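Local coordinates for protein similar to metal-dependent hydrolase (Staphylococcus aureus subsp. aureus Mu50, PDB 3ESH) that probably acts as a metal-dependent hydrolase of the metallo-beta-lactamase superfamily, at residues Y36-N39 and Q43-L46; A22-V27 and T210-N215; G14-D19 and A64-G69; G205-T210 and A221-P226; V104-M109 and A115-Q120. All coordinates share one frame; numbering follows the deposited sequence.

Contact 1 (Y36-N39 and Q43-L46); sequences YNAN and QINL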
# COMPACT_ATOMS: atom_id res chain seq x y z
N TYR A 36 38.25 -1.70 3.42
CA TYR A 36 38.21 -3.15 3.31
C TYR A 36 39.12 -3.53 2.15
O TYR A 36 39.13 -2.85 1.14
CB TYR A 36 36.77 -3.63 3.02
CG TYR A 36 36.45 -5.00 3.59
CD1 TYR A 36 35.95 -5.13 4.87
CD2 TYR A 36 36.71 -6.17 2.86
CE1 TYR A 36 35.71 -6.38 5.43
CE2 TYR A 36 36.48 -7.41 3.41
CZ TYR A 36 35.98 -7.52 4.69
OH TYR A 36 35.75 -8.75 5.25
N ASN A 37 39.87 -4.61 2.29
CA ASN A 37 40.81 -5.01 1.23
C ASN A 37 40.21 -5.79 0.08
O ASN A 37 39.36 -6.66 0.29
CB ASN A 37 41.97 -5.82 1.83
CG ASN A 37 42.75 -5.04 2.87
OD1 ASN A 37 42.27 -4.81 3.99
ND2 ASN A 37 43.96 -4.61 2.51
N ALA A 38 40.66 -5.49 -1.14
CA ALA A 38 40.21 -6.18 -2.34
C ALA A 38 41.42 -6.74 -3.07
O ALA A 38 42.54 -6.28 -2.85
CB ALA A 38 39.47 -5.24 -3.24
N ASN A 39 41.22 -7.74 -3.93
CA ASN A 39 42.33 -8.32 -4.67
C ASN A 39 42.37 -7.81 -6.11
O ASN A 39 41.66 -6.87 -6.46
CB ASN A 39 42.27 -9.85 -4.67
CG ASN A 39 41.04 -10.40 -5.38
OD1 ASN A 39 40.36 -9.69 -6.12
ND2 ASN A 39 40.76 -11.67 -5.16
N GLN A 43 37.64 -8.47 -5.78
CA GLN A 43 36.91 -9.29 -4.82
C GLN A 43 37.43 -9.04 -3.42
O GLN A 43 38.64 -8.93 -3.23
CB GLN A 43 37.09 -10.77 -5.13
CG GLN A 43 36.97 -11.18 -6.59
CD GLN A 43 37.24 -12.66 -6.81
OE1 GLN A 43 38.36 -13.13 -6.57
NE2 GLN A 43 36.23 -13.40 -7.26
N ILE A 44 36.53 -8.96 -2.44
CA ILE A 44 36.95 -8.80 -1.05
C ILE A 44 36.60 -10.11 -0.36
O ILE A 44 35.65 -10.78 -0.77
CB ILE A 44 36.24 -7.62 -0.33
CG1 ILE A 44 34.76 -7.94 -0.12
CG2 ILE A 44 36.45 -6.33 -1.13
CD1 ILE A 44 34.04 -6.97 0.78
N ASN A 45 37.36 -10.48 0.66
CA ASN A 45 37.14 -11.73 1.36
C ASN A 45 36.07 -11.65 2.43
O ASN A 45 36.18 -10.86 3.37
CB ASN A 45 38.44 -12.22 1.98
CG ASN A 45 38.33 -13.65 2.46
OD1 ASN A 45 38.10 -14.55 1.65
ND2 ASN A 45 38.48 -13.86 3.76
N LEU A 46 35.05 -12.49 2.30
CA LEU A 46 33.95 -12.52 3.25
C LEU A 46 33.72 -13.87 3.90
O LEU A 46 33.13 -14.77 3.29
CB LEU A 46 32.64 -12.09 2.58
CG LEU A 46 32.48 -10.66 2.07
CD1 LEU A 46 31.17 -10.58 1.33
CD2 LEU A 46 32.51 -9.65 3.22
O HOH W 1 39.41 -8.72 1.80

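Contact 2 (A22-V27 and T210-N215); sequences AMFGVV and TTAHKN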
# COMPACT_ATOMS: atom_id res chain seq x y z
N ALA A 22 30.10 -4.46 -5.67
CA ALA A 22 28.74 -4.90 -5.39
C ALA A 22 28.44 -4.87 -3.90
O ALA A 22 27.29 -4.67 -3.47
CB ALA A 22 28.52 -6.31 -5.95
N MSE A 23 29.48 -5.08 -3.09
CA MSE A 23 29.31 -5.07 -1.64
C MSE A 23 29.28 -3.67 -1.06
O MSE A 23 28.95 -3.50 0.11
CB MSE A 23 30.43 -5.86 -0.95
CG MSE A 23 30.37 -7.34 -1.15
SE MSE A 23 28.84 -8.16 -0.26
CE MSE A 23 29.31 -7.75 1.52
N PHE A 24 29.61 -2.65 -1.87
CA PHE A 24 29.62 -1.28 -1.37
C PHE A 24 28.75 -0.31 -2.16
O PHE A 24 28.72 0.89 -1.88
CB PHE A 24 31.05 -0.76 -1.29
CG PHE A 24 31.83 -1.33 -0.14
CD1 PHE A 24 32.80 -2.29 -0.34
CD2 PHE A 24 31.58 -0.90 1.16
CE1 PHE A 24 33.52 -2.83 0.73
CE2 PHE A 24 32.28 -1.42 2.25
CZ PHE A 24 33.25 -2.39 2.03
N GLY A 25 28.06 -0.85 -3.15
CA GLY A 25 27.15 -0.06 -3.96
C GLY A 25 27.67 1.26 -4.47
O GLY A 25 28.60 1.31 -5.27
N VAL A 26 27.06 2.35 -4.02
CA VAL A 26 27.41 3.69 -4.46
C VAL A 26 28.76 4.23 -3.99
O VAL A 26 29.26 5.18 -4.56
CB VAL A 26 26.33 4.70 -4.05
CG1 VAL A 26 24.97 4.21 -4.56
CG2 VAL A 26 26.32 4.90 -2.53
N VAL A 27 29.33 3.63 -2.95
CA VAL A 27 30.62 4.10 -2.45
C VAL A 27 31.73 3.84 -3.46
O VAL A 27 32.00 2.69 -3.82
CB VAL A 27 30.98 3.39 -1.11
CG1 VAL A 27 32.34 3.88 -0.62
CG2 VAL A 27 29.92 3.68 -0.07
N THR A 210 29.88 -5.81 7.42
CA THR A 210 31.19 -5.68 8.03
C THR A 210 31.31 -4.32 8.71
O THR A 210 30.45 -3.46 8.53
CB THR A 210 32.31 -5.77 6.97
OG1 THR A 210 32.28 -4.59 6.15
CG2 THR A 210 32.10 -6.98 6.10
N THR A 211 32.37 -4.15 9.48
CA THR A 211 32.60 -2.90 10.18
C THR A 211 32.74 -1.73 9.22
O THR A 211 32.56 -0.58 9.60
CB THR A 211 33.87 -2.97 11.02
OG1 THR A 211 34.96 -3.38 10.20
CG2 THR A 211 33.69 -3.96 12.17
N ALA A 212 33.04 -2.02 7.96
CA ALA A 212 33.18 -0.97 6.96
C ALA A 212 31.83 -0.44 6.47
O ALA A 212 31.79 0.56 5.74
CB ALA A 212 34.01 -1.47 5.79
N HIS A 213 30.74 -1.09 6.86
CA HIS A 213 29.41 -0.67 6.45
C HIS A 213 28.66 0.10 7.55
O HIS A 213 27.44 0.22 7.50
CB HIS A 213 28.57 -1.87 6.02
CG HIS A 213 29.07 -2.53 4.77
ND1 HIS A 213 30.08 -3.47 4.79
CD2 HIS A 213 28.72 -2.37 3.48
CE1 HIS A 213 30.33 -3.86 3.55
NE2 HIS A 213 29.52 -3.21 2.74
N LYS A 214 29.39 0.63 8.52
CA LYS A 214 28.76 1.37 9.60
C LYS A 214 27.98 2.60 9.12
O LYS A 214 26.93 2.91 9.66
CB LYS A 214 29.78 1.80 10.64
CG LYS A 214 29.13 2.32 11.87
CD LYS A 214 30.10 3.06 12.76
CE LYS A 214 29.35 3.82 13.83
NZ LYS A 214 30.23 4.80 14.51
N ASN A 215 28.51 3.30 8.12
CA ASN A 215 27.80 4.48 7.61
C ASN A 215 26.47 3.98 7.02
O ASN A 215 26.46 3.14 6.12
CB ASN A 215 28.62 5.17 6.52
CG ASN A 215 27.99 6.46 6.04
OD1 ASN A 215 26.78 6.53 5.79
ND2 ASN A 215 28.81 7.51 5.89

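Contact 3 (G14-D19 and A64-G69); sequences GNTKMD and AGIGNG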
# COMPACT_ATOMS: atom_id res chain seq x y z
N GLY A 14 33.09 -21.61 6.45
CA GLY A 14 33.66 -21.38 5.13
C GLY A 14 33.84 -19.91 4.82
O GLY A 14 33.85 -19.07 5.72
N ASN A 15 33.98 -19.59 3.54
CA ASN A 15 34.15 -18.21 3.11
C ASN A 15 33.78 -18.05 1.64
O ASN A 15 33.66 -19.02 0.90
CB ASN A 15 35.61 -17.78 3.30
CG ASN A 15 36.52 -18.34 2.22
OD1 ASN A 15 36.77 -19.55 2.17
ND2 ASN A 15 37.00 -17.48 1.32
N THR A 16 33.64 -16.79 1.23
CA THR A 16 33.31 -16.45 -0.15
C THR A 16 34.01 -15.14 -0.51
O THR A 16 34.26 -14.31 0.36
CB THR A 16 31.79 -16.26 -0.35
OG1 THR A 16 31.34 -15.16 0.45
CG2 THR A 16 31.03 -17.52 0.05
N LYS A 17 34.34 -14.97 -1.78
CA LYS A 17 34.97 -13.75 -2.23
C LYS A 17 33.98 -13.10 -3.20
O LYS A 17 33.72 -13.64 -4.28
CB LYS A 17 36.32 -14.03 -2.90
CG LYS A 17 37.41 -14.52 -1.92
CD LYS A 17 38.84 -14.29 -2.45
CE LYS A 17 39.32 -15.38 -3.39
NZ LYS A 17 39.56 -16.66 -2.66
N MSE A 18 33.41 -11.97 -2.78
CA MSE A 18 32.44 -11.25 -3.58
C MSE A 18 33.04 -9.95 -4.09
O MSE A 18 33.90 -9.38 -3.44
CB MSE A 18 31.20 -10.93 -2.74
CG MSE A 18 30.46 -12.10 -2.17
SE MSE A 18 29.93 -13.31 -3.55
CE MSE A 18 31.07 -14.75 -3.02
N ASP A 19 32.58 -9.50 -5.25
CA ASP A 19 33.05 -8.25 -5.85
C ASP A 19 32.83 -7.06 -4.89
O ASP A 19 31.73 -6.82 -4.43
CB ASP A 19 32.33 -8.00 -7.18
CG ASP A 19 32.81 -6.73 -7.88
OD1 ASP A 19 33.88 -6.76 -8.54
OD2 ASP A 19 32.13 -5.69 -7.75
N ALA A 64 24.25 -20.83 8.63
CA ALA A 64 24.87 -22.13 8.42
C ALA A 64 26.05 -22.22 7.48
O ALA A 64 26.46 -23.32 7.10
CB ALA A 64 23.80 -23.13 8.00
N GLY A 65 26.62 -21.10 7.10
CA GLY A 65 27.76 -21.15 6.20
C GLY A 65 27.46 -21.75 4.83
O GLY A 65 26.31 -21.88 4.44
N ILE A 66 28.52 -22.11 4.10
CA ILE A 66 28.39 -22.67 2.76
C ILE A 66 28.34 -24.19 2.70
O ILE A 66 28.29 -24.76 1.61
CB ILE A 66 29.53 -22.18 1.85
CG1 ILE A 66 30.88 -22.39 2.56
CG2 ILE A 66 29.29 -20.73 1.45
CD1 ILE A 66 32.08 -21.86 1.78
N GLY A 67 28.36 -24.84 3.85
CA GLY A 67 28.30 -26.29 3.89
C GLY A 67 29.45 -27.09 3.30
O GLY A 67 30.54 -26.57 3.05
N ASN A 68 29.18 -28.38 3.05
CA ASN A 68 30.17 -29.32 2.52
C ASN A 68 29.59 -30.09 1.34
O ASN A 68 28.59 -30.78 1.48
CB ASN A 68 30.57 -30.29 3.63
CG ASN A 68 31.16 -29.58 4.81
OD1 ASN A 68 32.34 -29.19 4.79
ND2 ASN A 68 30.35 -29.36 5.85
N GLY A 69 30.23 -29.96 0.19
CA GLY A 69 29.74 -30.62 -1.01
C GLY A 69 28.49 -30.00 -1.63
O GLY A 69 27.95 -30.55 -2.59

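Contact 4 (G205-T210 and A221-P226); sequences GDIFPT and AYDDYP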
# COMPACT_ATOMS: atom_id res chain seq x y z
N GLY A 205 22.90 -8.89 10.60
CA GLY A 205 22.99 -9.58 9.32
C GLY A 205 23.57 -8.74 8.18
O GLY A 205 24.45 -7.92 8.40
N ASP A 206 23.06 -8.94 6.97
CA ASP A 206 23.58 -8.22 5.82
C ASP A 206 23.13 -6.76 5.68
O ASP A 206 23.26 -6.16 4.63
CB ASP A 206 23.27 -8.99 4.53
CG ASP A 206 24.16 -10.20 4.36
OD1 ASP A 206 25.13 -10.34 5.13
OD2 ASP A 206 23.90 -11.02 3.45
N ILE A 207 22.60 -6.21 6.77
CA ILE A 207 22.18 -4.83 6.78
C ILE A 207 23.33 -4.05 7.45
O ILE A 207 23.33 -2.82 7.50
CB ILE A 207 20.81 -4.68 7.54
CG1 ILE A 207 19.83 -3.90 6.66
CG2 ILE A 207 20.97 -3.95 8.85
CD1 ILE A 207 19.69 -4.46 5.28
N PHE A 208 24.32 -4.80 7.93
CA PHE A 208 25.54 -4.27 8.55
C PHE A 208 26.53 -5.43 8.43
O PHE A 208 26.97 -6.00 9.43
CB PHE A 208 25.29 -3.93 10.02
CG PHE A 208 26.39 -3.10 10.66
CD1 PHE A 208 26.29 -2.69 11.99
CD2 PHE A 208 27.52 -2.72 9.93
CE1 PHE A 208 27.30 -1.92 12.58
CE2 PHE A 208 28.53 -1.95 10.51
CZ PHE A 208 28.41 -1.55 11.85
N PRO A 209 26.89 -5.80 7.18
CA PRO A 209 27.80 -6.89 6.83
C PRO A 209 29.15 -6.91 7.55
O PRO A 209 29.51 -7.90 8.17
CB PRO A 209 27.98 -6.74 5.32
CG PRO A 209 26.77 -5.98 4.90
CD PRO A 209 26.60 -4.98 6.00
N THR A 210 29.88 -5.81 7.42
CA THR A 210 31.19 -5.68 8.03
C THR A 210 31.31 -4.32 8.71
O THR A 210 30.45 -3.46 8.53
CB THR A 210 32.31 -5.77 6.97
OG1 THR A 210 32.28 -4.59 6.15
CG2 THR A 210 32.10 -6.98 6.10
N ALA A 221 25.00 -3.39 -3.02
CA ALA A 221 24.14 -3.28 -4.18
C ALA A 221 23.19 -4.48 -4.22
O ALA A 221 22.21 -4.49 -4.98
CB ALA A 221 24.98 -3.24 -5.43
N TYR A 222 23.49 -5.49 -3.40
CA TYR A 222 22.66 -6.70 -3.31
C TYR A 222 21.32 -6.40 -2.66
O TYR A 222 20.33 -7.08 -2.92
CB TYR A 222 23.37 -7.78 -2.48
CG TYR A 222 24.61 -8.36 -3.12
CD1 TYR A 222 24.54 -9.03 -4.34
CD2 TYR A 222 25.85 -8.24 -2.52
CE1 TYR A 222 25.68 -9.55 -4.95
CE2 TYR A 222 27.00 -8.76 -3.11
CZ TYR A 222 26.91 -9.41 -4.33
OH TYR A 222 28.03 -9.92 -4.92
N ASP A 223 21.30 -5.37 -1.82
CA ASP A 223 20.09 -4.98 -1.13
C ASP A 223 18.98 -4.72 -2.13
O ASP A 223 19.10 -3.86 -2.99
CB ASP A 223 20.35 -3.72 -0.28
CG ASP A 223 21.22 -4.01 0.94
OD1 ASP A 223 22.13 -4.85 0.84
OD2 ASP A 223 21.01 -3.39 2.00
N ASP A 224 17.89 -5.48 -2.02
CA ASP A 224 16.77 -5.31 -2.94
C ASP A 224 16.01 -4.02 -2.67
O ASP A 224 15.41 -3.45 -3.57
CB ASP A 224 15.85 -6.52 -2.89
CG ASP A 224 16.52 -7.79 -3.41
OD1 ASP A 224 17.50 -7.68 -4.18
OD2 ASP A 224 16.06 -8.91 -3.06
N TYR A 225 16.04 -3.56 -1.42
CA TYR A 225 15.35 -2.32 -1.04
C TYR A 225 16.29 -1.43 -0.22
O TYR A 225 16.09 -1.23 0.98
CB TYR A 225 14.08 -2.63 -0.25
CG TYR A 225 13.16 -3.58 -0.99
CD1 TYR A 225 13.31 -4.96 -0.87
CD2 TYR A 225 12.18 -3.09 -1.85
CE1 TYR A 225 12.51 -5.84 -1.59
CE2 TYR A 225 11.37 -3.95 -2.58
CZ TYR A 225 11.55 -5.34 -2.44
OH TYR A 225 10.75 -6.21 -3.18
N PRO A 226 17.33 -0.89 -0.87
CA PRO A 226 18.31 -0.02 -0.20
C PRO A 226 17.70 1.11 0.64
O PRO A 226 18.27 1.47 1.67
CB PRO A 226 19.17 0.50 -1.36
CG PRO A 226 18.27 0.34 -2.56
CD PRO A 226 17.62 -0.98 -2.31

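Contact 5 (V104-M109 and A115-Q120); sequences VLMTHM and AGLTDQ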
# COMPACT_ATOMS: atom_id res chain seq x y z
N VAL A 104 18.12 -23.05 14.80
CA VAL A 104 18.93 -22.47 13.73
C VAL A 104 18.08 -21.27 13.33
O VAL A 104 17.00 -21.44 12.75
CB VAL A 104 19.11 -23.43 12.51
CG1 VAL A 104 19.79 -22.67 11.36
CG2 VAL A 104 19.96 -24.64 12.91
N LEU A 105 18.54 -20.07 13.69
CA LEU A 105 17.82 -18.84 13.37
C LEU A 105 18.46 -18.25 12.14
O LEU A 105 19.66 -18.06 12.12
CB LEU A 105 17.94 -17.85 14.52
CG LEU A 105 17.79 -18.42 15.93
CD1 LEU A 105 17.98 -17.26 16.92
CD2 LEU A 105 16.42 -19.10 16.11
N MSE A 106 17.67 -17.94 11.11
CA MSE A 106 18.21 -17.41 9.87
C MSE A 106 17.91 -15.91 9.68
O MSE A 106 16.79 -15.47 9.86
CB MSE A 106 17.64 -18.17 8.67
CG MSE A 106 17.77 -19.67 8.72
SE MSE A 106 19.64 -20.25 8.64
CE MSE A 106 19.98 -19.63 6.88
N THR A 107 18.93 -15.13 9.34
CA THR A 107 18.74 -13.71 9.10
C THR A 107 18.06 -13.59 7.74
O THR A 107 17.22 -12.72 7.53
CB THR A 107 20.08 -12.96 9.05
OG1 THR A 107 20.79 -13.34 7.87
CG2 THR A 107 20.91 -13.31 10.26
N HIS A 108 18.45 -14.47 6.82
CA HIS A 108 17.88 -14.55 5.49
C HIS A 108 18.37 -15.83 4.80
O HIS A 108 19.30 -16.45 5.28
CB HIS A 108 18.20 -13.29 4.67
CG HIS A 108 19.66 -13.05 4.44
ND1 HIS A 108 20.58 -12.99 5.47
CD2 HIS A 108 20.35 -12.79 3.30
CE1 HIS A 108 21.76 -12.69 4.98
NE2 HIS A 108 21.66 -12.56 3.67
N MSE A 109 17.74 -16.22 3.71
CA MSE A 109 18.05 -17.48 3.01
C MSE A 109 18.98 -17.47 1.79
O MSE A 109 18.98 -18.41 1.00
CB MSE A 109 16.74 -18.18 2.64
CG MSE A 109 15.90 -18.61 3.82
SE MSE A 109 16.72 -20.03 4.93
CE MSE A 109 16.83 -21.33 3.51
N ALA A 115 23.35 -22.46 2.50
CA ALA A 115 23.88 -23.66 1.86
C ALA A 115 24.28 -24.77 2.83
O ALA A 115 24.13 -25.95 2.54
CB ALA A 115 25.05 -23.31 0.98
N GLY A 116 24.79 -24.37 3.99
CA GLY A 116 25.21 -25.35 4.98
C GLY A 116 24.09 -25.93 5.83
O GLY A 116 24.36 -26.54 6.86
N LEU A 117 22.85 -25.74 5.40
CA LEU A 117 21.70 -26.26 6.15
C LEU A 117 21.46 -27.75 5.91
O LEU A 117 20.89 -28.44 6.77
CB LEU A 117 20.43 -25.47 5.82
CG LEU A 117 20.23 -24.16 6.60
CD1 LEU A 117 18.92 -23.50 6.18
CD2 LEU A 117 20.25 -24.47 8.10
N THR A 118 21.87 -28.24 4.76
CA THR A 118 21.68 -29.64 4.43
C THR A 118 22.92 -30.17 3.74
O THR A 118 23.74 -29.40 3.25
CB THR A 118 20.51 -29.85 3.47
OG1 THR A 118 20.83 -29.26 2.20
CG2 THR A 118 19.24 -29.23 4.02
N ASP A 119 23.07 -31.49 3.70
CA ASP A 119 24.18 -32.10 3.00
C ASP A 119 23.57 -32.43 1.65
O ASP A 119 22.47 -32.01 1.35
CB ASP A 119 24.62 -33.41 3.70
CG ASP A 119 23.44 -34.35 3.99
OD1 ASP A 119 22.61 -34.57 3.09
OD2 ASP A 119 23.36 -34.89 5.11
N GLN A 120 24.32 -33.14 0.82
CA GLN A 120 23.80 -33.52 -0.51
C GLN A 120 22.67 -34.53 -0.34
O GLN A 120 22.73 -35.39 0.54
CB GLN A 120 24.85 -34.15 -1.32
CG GLN A 120 26.08 -33.39 -1.10
CD GLN A 120 27.10 -34.24 -0.45
OE1 GLN A 120 26.94 -34.70 0.72
NE2 GLN A 120 28.19 -34.49 -1.19

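Contact 1 (Y36-N39 and Q43-L46)
Asn39 and Gln43 are joined by three hydrogen bonds, two using the Asn39 side chain and one between backbones. The ND2 group of Asn39 donates almost straight (176°) to a lone pair of Gln43 OE1 at 3.1 Å, although the two amide planes are turned 33° apart. With CG between the backbone N and the carbonyl carbon (chi1 64°), the Asn39 amide is brought up to Gln43, and OD1 accepts from Gln43 N at 3.0 Å, the donor standing well above the carbonyl plane. The same OD1 takes the backbone N of Arg41, an Asx turn at the start of the loop that leads into strand 43-47. Between the backbones, Asn39 N donates to Gln43 O at 2.9 Å. The strand entered in this way pairs antiparallel with strand 15-19, so residues 36-39 are fastened to a two-stranded sheet.

At the far end Tyr36 OH donates to Asn45 O at 2.9 Å, nearly along the C=O axis, with the oxygen in the plane of the ring; the hydroxyl oxygen also bonds to Glu253 N. A water carries a further link, donating to Asn37 O and accepting from Asn45 N.

Apolar contact fills the middle. Ile44 lies at about a right angle to Tyr36, Ile44 CD1 meeting Tyr36 CD2 at 3.5 Å, and the CG2 methyl of Ile44 approaches Ala38 CB to 3.8 Å.

Contact 2 (A22-V27 and T210-N215)
The imidazole of His213, which meets Met23 and Phe24 across this contact, is set up by the chain just ahead of it. At Thr210 the hydroxyl OG1 accepts from Ala212 N at 3.2 Å, an ST turn that starts a short 3-10 segment, and the carbonyl of Thr210 receives His213 N. OG1 is in addition 2.8 Å from His213 ND1 in a hydrogen bond, so one hydroxyl shapes the turn and also holds the ring that follows it. Ala212 directs its methyl at the other segment, where CB reaches the edge of the Phe24 ring, 3.9 Å from CZ.

His213 itself, with CG beside its own backbone N (chi1 -66°), sends the ring toward the end of helix 20-24. There NE2 donates to Met23 O at 2.7 Å, the acceptor close to the imidazole plane and the bond fairly straight (163°). One face of the imidazole lies against Phe24, CE2 sitting 3.3 Å from NE2 toward the rim. The planes are parallel within 1°, but the centroids are 4.4 Å apart and the offset leaves little of one ring above the other. Beyond Phe24, the chain leaves the helix through a type II' turn in which Gly25 takes a positive phi, bringing Val26 to Tyr222 of the second subunit.

Both imidazole nitrogens being bonded, the rotation of the ring is fixed, and a loop that precedes helix 226-242 is tied to a backbone carbonyl near a helix end, which implies that NE2 carries a proton, since a carbonyl oxygen can only accept.

Contact 3 (G14-D19 and A64-G69)
Ile66 meets the flat peptide group between Gly14 and Asn15 obliquely, its CD1 methyl raised from the peptide plane and beside the nitrogen rather than centred over a face. The methyl stands 3.4 Å from Asn15 N and equally near, at 3.4 Å, to Asn15 O of the following peptide. The other flat group, the side-chain amide of Asn15, is on a CB that points away from this contact; its OD1 accepts from the backbone N of Asp82, and its ND2 reaches Asn45 OD1 in a weak bond.

Two branches of Ile66 divide the work. Placing CG1 between the backbone N and the carbonyl carbon (chi1 49°) carries CD1 to the glycine end, 3.7 Å from Gly14 CA. Gly14 lets CD1 come close to its CA, and its phi of 109° is one suited to glycine. The CG2 branch goes instead to Thr16, meeting its CG2 methyl at 3.9 Å, while the two side chains run past each other in opposite directions.

In the fold, this contact sets the Gly14 end of strand 15-19, the partner of strand 43-47, beside the loop that follows strand 59-61. That loop turns tightly, with positive phi at both Gly65 and Gly67, and leaves Ile66 between them as its one apolar side chain directed at the strand. Val81 packs against Ile66 as well, whereas Thr16 OG1 is engaged weakly by Leu46 O. The strand runs on to Asp19, the N-cap of helix 20-24.

Contact 4 (G205-T210 and A221-P226)
Ile207 and Asp223 cross at about a right angle, the hydrocarbon end of one set against the carboxylate of the other, in the long loop between strand 199-203 and helix 226-242 of the metallo-beta-lactamase fold. Asp206, next to Ile207, belongs with His110 and His185 to a possible metal site whose donor atoms face one vacant point; no metal is present among them to confirm it.

The isoleucine comes in by its tip. Its CD1 is the atom nearest the acid, 3.7 Å from Asp223 OD2; although CB does not point at the partner, the end of the chain, turned at chi2 (52°), comes nearer to it. Asp223 sets CG beside its own backbone N (chi1 -71°), which swings the carboxylate toward residues 206 and 207.

Each carboxylate oxygen has partners beyond the two segments. OD1 bonds to Thr220 OG1 and to His185 ND1, and OD2 bonds to Ser229 OG on helix 226-242. If the site does bind a metal, Asp223 may act as a second-shell residue that orients the His185 imidazole. Asp206 OD2 makes a weak bond to His108 NE2.

The two acids keep apart, Asp206 OD2 lying 6.9 Å from Asp223 OD1, and the backbone comes nearer only through Asp206 O, 4.2 Å from that same OD1.

Contact 5 (V104-M109 and A115-Q120)
Met109, which touches Leu117 across this contact, has its backbone N held by the carboxylate of Glu137, while on the opposite segment Lys70 NZ is gripped by both Ala115 O and Thr118 OG1. Across the two segments themselves the meeting is apolar, and Leu117 carries all of it.

Its two methyls part company. CD2 goes to Val104 CG1 at 3.8 Å, the side chains sliding past each other in opposite directions. CD1 is shared by two selenomethionines. Met106, bent at chi2 and chi3, meets it tip to tip, CE at 4.1 Å from CD1. Met109 is folded likewise (chi2 -66°) but comes in at about a right angle, its CE 4.0 Å from the same Leu117 CD1.

Residues 108 to 113 have the HxHxDH signature of the superfamily, the stretch that usually supplies metal ligands, and the contact brackets this motif, its first segment running into it and its second following it. Val104 stands on strand 103-105, next to strand 130-134, whose His131 touches both Val104 and Leu117; Met106 and Met109 rest on Ala114 of the short helix 111-114, so Leu117 fills the angle between sheet and helix.

From the N terminus, residues 14-19 and 22-27 each open a loop before contact 1 closes its own short one, which is nested in both. Contact 3 then closes at 64-69, joining the small two-stranded sheet to the loop after strand 59-61. Contact 5 follows in series, a tight loop round helix 111-114 that is nested inside the span of contact 2. Residues 205-210 open contact 4, contact 2 closes at 210-215, sharing Thr210, and contact 4 closes last at 221-226. Contact 2 therefore crosses contacts 3 and 4. It ties helix 20-24 to the loop ahead of helix 226-242, which contact 4 folds on itself.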